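Local coordinates for protein effector EagT6 (Pseudomonas aeruginosa, PDB 1TU1) that helps deliver the toxin Tse6 to target cells, acting as a homodimer that is essential for loading the toxin onto VgrG1a, at residues V105-T116 with M136-T144. Numbering follows the deposited sequence. Where two conformers were deposited one is given.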
loop_
_atom_site.group_PDB
_atom_site.type_symbol
_atom_site.label_atom_id
_atom_site.label_comp_id
_atom_site.label_asym_id
_atom_site.label_seq_id
_atom_site.Cartn_x
_atom_site.Cartn_y
_atom_site.Cartn_z
ATOM N N VAL A 105 15.669 -2.764 -4.869
ATOM C CA VAL A 105 15.679 -4.033 -5.589
ATOM C C VAL A 105 14.474 -4.098 -6.543
ATOM O O VAL A 105 13.324 -3.867 -6.145
ATOM C CB VAL A 105 15.647 -5.204 -4.644
ATOM C CG1 VAL A 105 15.666 -6.555 -5.415
ATOM C CG2 VAL A 105 16.831 -5.150 -3.639
ATOM N N PHE A 106 14.745 -4.392 -7.806
ATOM C CA PHE A 106 13.691 -4.582 -8.786
ATOM C C PHE A 106 13.603 -6.056 -9.037
ATOM O O PHE A 106 14.621 -6.691 -9.360
ATOM C CB PHE A 106 14.041 -3.852 -10.069
ATOM C CG PHE A 106 14.189 -2.384 -9.911
ATOM C CD1 PHE A 106 13.145 -1.539 -10.244
ATOM C CD2 PHE A 106 15.369 -1.829 -9.430
ATOM C CE1 PHE A 106 13.268 -0.159 -10.123
ATOM C CE2 PHE A 106 15.508 -0.430 -9.305
ATOM C CZ PHE A 106 14.454 0.403 -9.643
ATOM N N ILE A 107 12.409 -6.630 -8.853
ATOM C CA ILE A 107 12.210 -8.057 -9.037
ATOM C C ILE A 107 11.218 -8.273 -10.167
ATOM O O ILE A 107 10.060 -7.888 -10.075
ATOM C CB ILE A 107 11.689 -8.749 -7.759
ATOM C CG1 ILE A 107 12.557 -8.392 -6.545
ATOM C CG2 ILE A 107 11.601 -10.275 -7.984
ATOM C CD1 ILE A 107 12.037 -8.956 -5.245
ATOM N N GLU A 108 11.689 -8.886 -11.246
ATOM C CA GLU A 108 10.839 -9.171 -12.387
ATOM C C GLU A 108 9.690 -10.081 -11.959
ATOM O O GLU A 108 9.910 -11.137 -11.432
ATOM C CB GLU A 108 11.605 -9.877 -13.516
ATOM C CG GLU A 108 10.759 -9.866 -14.783
ATOM C CD GLU A 108 11.404 -10.550 -15.989
ATOM O OE1 GLU A 108 12.292 -11.428 -15.821
ATOM O OE2 GLU A 108 10.972 -10.179 -17.093
ATOM N N ARG A 109 8.475 -9.652 -12.259
ATOM C CA ARG A 109 7.276 -10.455 -12.097
ATOM C C ARG A 109 6.207 -9.920 -13.040
ATOM O O ARG A 109 6.229 -8.769 -13.436
ATOM C CB ARG A 109 6.779 -10.337 -10.647
ATOM C CG ARG A 109 5.644 -11.219 -10.250
ATOM C CD ARG A 109 5.422 -11.258 -8.716
ATOM N NE ARG A 109 4.481 -12.307 -8.353
ATOM C CZ ARG A 109 3.163 -12.255 -8.535
ATOM N NH1 ARG A 109 2.581 -11.189 -9.032
ATOM N NH2 ARG A 109 2.408 -13.289 -8.202
ATOM N N ARG A 110 5.231 -10.765 -13.339
ATOM C CA ARG A 110 4.044 -10.359 -14.083
ATOM C C ARG A 110 2.838 -10.457 -13.166
ATOM O O ARG A 110 2.738 -11.394 -12.384
ATOM C CB ARG A 110 3.840 -11.306 -15.258
ATOM C CG ARG A 110 4.929 -11.214 -16.248
ATOM C CD ARG A 110 4.866 -9.916 -16.975
ATOM N NE ARG A 110 5.986 -9.750 -17.886
ATOM C CZ ARG A 110 6.324 -8.586 -18.407
ATOM N NH1 ARG A 110 5.619 -7.506 -18.104
ATOM N NH2 ARG A 110 7.365 -8.509 -19.247
ATOM N N PRO A 111 1.914 -9.511 -13.242
ATOM C CA PRO A 111 1.874 -8.448 -14.243
ATOM C C PRO A 111 2.686 -7.194 -13.954
ATOM O O PRO A 111 2.640 -6.264 -14.765
ATOM C CB PRO A 111 0.385 -8.086 -14.237
ATOM C CG PRO A 111 0.031 -8.232 -12.768
ATOM C CD PRO A 111 0.771 -9.429 -12.317
ATOM N N ALA A 112 3.396 -7.146 -12.825
ATOM C CA ALA A 112 4.084 -5.925 -12.384
ATOM C C ALA A 112 5.386 -6.249 -11.680
ATOM O O ALA A 112 5.487 -7.243 -10.922
ATOM C CB ALA A 112 3.190 -5.077 -11.490
ATOM N N VAL A 113 6.401 -5.448 -11.993
ATOM C CA VAL A 113 7.694 -5.553 -11.348
ATOM C C VAL A 113 7.478 -5.233 -9.859
ATOM O O VAL A 113 6.789 -4.274 -9.552
ATOM C CB VAL A 113 8.713 -4.592 -11.976
ATOM C CG1 VAL A 113 10.021 -4.549 -11.203
ATOM C CG2 VAL A 113 9.000 -4.994 -13.451
ATOM N N LEU A 114 8.008 -6.068 -8.974
ATOM C CA LEU A 114 7.959 -5.817 -7.529
ATOM C C LEU A 114 9.257 -5.117 -7.102
ATOM O O LEU A 114 10.359 -5.623 -7.345
ATOM C CB LEU A 114 7.778 -7.116 -6.766
ATOM C CG LEU A 114 7.453 -6.991 -5.257
ATOM C CD1 LEU A 114 6.049 -6.428 -5.073
ATOM C CD2 LEU A 114 7.598 -8.321 -4.584
ATOM N N ILE A 115 9.110 -3.956 -6.469
ATOM C CA ILE A 115 10.224 -3.089 -6.102
ATOM C C ILE A 115 10.274 -2.946 -4.596
ATOM O O ILE A 115 9.244 -2.641 -3.971
ATOM C CB ILE A 115 10.062 -1.736 -6.743
ATOM C CG1 ILE A 115 10.041 -1.886 -8.265
ATOM C CG2 ILE A 115 11.228 -0.772 -6.329
ATOM C CD1 ILE A 115 9.790 -0.619 -9.035
ATOM N N THR A 116 11.439 -3.199 -3.997
ATOM C CA THR A 116 11.627 -2.894 -2.555
ATOM C C THR A 116 12.678 -1.812 -2.434
ATOM O O THR A 116 13.662 -1.784 -3.203
ATOM C CB THR A 116 12.048 -4.119 -1.744
ATOM O OG1 THR A 116 13.397 -4.494 -2.080
ATOM C CG2 THR A 116 11.182 -5.338 -2.069
ATOM N N MET A 136 15.112 -9.186 3.256
ATOM C CA MET A 136 15.204 -9.430 1.814
ATOM C C MET A 136 15.615 -10.857 1.482
ATOM O O MET A 136 15.219 -11.398 0.440
ATOM C CB MET A 136 16.193 -8.469 1.159
ATOM C CG MET A 136 15.634 -7.095 0.884
ATOM S SD MET A 136 14.113 -7.111 -0.140
ATOM C CE MET A 136 14.659 -7.972 -1.611
ATOM N N GLN A 137 16.383 -11.476 2.380
ATOM C CA GLN A 137 16.860 -12.845 2.193
ATOM C C GLN A 137 15.750 -13.843 2.442
ATOM O O GLN A 137 15.831 -14.996 2.007
ATOM C CB GLN A 137 18.087 -13.126 3.074
ATOM C CG GLN A 137 19.330 -12.478 2.494
ATOM C CD GLN A 137 20.613 -12.832 3.222
ATOM O OE1 GLN A 137 20.617 -13.078 4.435
ATOM N NE2 GLN A 137 21.711 -12.853 2.481
ATOM N N THR A 138 14.696 -13.403 3.118
ATOM C CA THR A 138 13.513 -14.236 3.299
ATOM C C THR A 138 12.409 -13.976 2.278
ATOM O O THR A 138 11.420 -14.670 2.306
ATOM C CB THR A 138 12.891 -14.023 4.699
ATOM O OG1 THR A 138 12.369 -12.679 4.809
ATOM C CG2 THR A 138 13.942 -14.164 5.792
ATOM N N LEU A 139 12.539 -12.965 1.422
ATOM C CA LEU A 139 11.471 -12.676 0.448
ATOM C C LEU A 139 11.315 -13.817 -0.569
ATOM O O LEU A 139 12.233 -14.084 -1.343
ATOM C CB LEU A 139 11.733 -11.376 -0.284
ATOM C CG LEU A 139 10.577 -10.786 -1.101
ATOM C CD1 LEU A 139 10.765 -9.307 -1.173
ATOM C CD2 LEU A 139 10.535 -11.364 -2.521
ATOM N N VAL A 140 10.148 -14.461 -0.570
ATOM C CA VAL A 140 9.814 -15.456 -1.582
ATOM C C VAL A 140 8.718 -14.943 -2.510
ATOM O O VAL A 140 7.567 -14.783 -2.090
ATOM C CB VAL A 140 9.410 -16.790 -0.935
ATOM C CG1 VAL A 140 9.142 -17.862 -1.990
ATOM C CG2 VAL A 140 10.485 -17.231 0.051
ATOM N N PRO A 141 9.052 -14.663 -3.773
ATOM C CA PRO A 141 8.019 -14.278 -4.739
ATOM C C PRO A 141 6.951 -15.360 -4.851
ATOM O O PRO A 141 7.240 -16.559 -4.735
ATOM C CB PRO A 141 8.802 -14.088 -6.052
ATOM C CG PRO A 141 10.198 -13.820 -5.635
ATOM C CD PRO A 141 10.398 -14.610 -4.375
ATOM N N ARG A 142 5.708 -14.932 -4.992
ATOM C CA ARG A 142 4.590 -15.846 -5.143
ATOM C C ARG A 142 4.376 -16.128 -6.638
ATOM O O ARG A 142 4.389 -15.206 -7.452
ATOM C CB ARG A 142 3.328 -15.235 -4.545
ATOM C CG ARG A 142 2.121 -16.164 -4.510
ATOM C CD ARG A 142 0.867 -15.560 -3.866
ATOM N NE ARG A 142 0.879 -15.668 -2.403
ATOM C CZ ARG A 142 1.462 -14.802 -1.571
ATOM N NH1 ARG A 142 2.094 -13.735 -2.026
ATOM N NH2 ARG A 142 1.415 -14.997 -0.264
ATOM N N PRO A 143 4.196 -17.390 -7.012
ATOM C CA PRO A 143 3.812 -17.713 -8.400
ATOM C C PRO A 143 2.594 -16.914 -8.901
ATOM O O PRO A 143 1.721 -16.568 -8.112
ATOM C CB PRO A 143 3.519 -19.213 -8.339
ATOM C CG PRO A 143 4.399 -19.701 -7.248
ATOM C CD PRO A 143 4.370 -18.604 -6.198
ATOM N N THR A 144 2.565 -16.592 -10.195
ATOM C CA THR A 144 1.419 -15.897 -10.795
ATOM C C THR A 144 0.251 -16.878 -11.029
ATOM O O THR A 144 -0.652 -17.002 -10.177
ATOM C CB THR A 144 1.824 -15.178 -12.124
ATOM O OG1 THR A 144 2.898 -14.258 -11.889
ATOM C CG2 THR A 144 0.711 -14.266 -12.646
HETATM O O HOH W 1 5.661 -13.689 -12.808
#
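Arg109 reaches from the turn between strands 98-107 and 113-120 to the C-terminal tail and takes hold of one backbone oxygen there. Arg109 NE and Arg109 NH2 both donate to Arg142 O, at 3.0 and 2.9 Å, so the guanidinium meets the carbonyl side-on. The oxygen lies almost in the guanidinium plane. NE approaches within the carbonyl plane, whereas NH2 stands well above it. CG is trans to the backbone N (chi1 -173°) and the chain is extended as far as NE, which carries the guanidinium from the turn to the tail.

A second polar link lies at the chain's modelled end. Thr144 OG1 donates to Arg110 O over 2.9 Å, and a water accepting from Arg110 N donates back to Thr144 OG1, so the hydroxyl is linked to Arg110 O directly and to Arg110 N through the water. Thr144 OG1 also sits 3.8 Å from Arg109 NH2, over one guanidinium face near its rim.

Toward helix 125-137 the contact becomes mainly apolar. Ile107 CD1 meets Leu139 CD2 tip to tip at 3.9 Å, and Ile107 CG2 lies more loosely against the Pro141 ring. Met136, bent at chi2 and chi3, brings CE to 4.1 Å from Val105 CG2, while Thr116 CG2 faces Leu139 CD1. The exception is Met136 SD, 3.3 Å from the hydroxyl oxygen Thr116 OG1.

The Arg142 side chain leads away to a salt bridge with Asp12 of the second subunit, and Val140 and Pro141 pair with a strand of that subunit. The chemistry is thus divided: apolar side chains pack the end of helix 125-137 and the residues after it against the hairpin, whereas beyond them side-chain donors bond to backbone carbonyls, one on the tail and one on the turn, joining the hairpin to a segment that also builds the dimer interface.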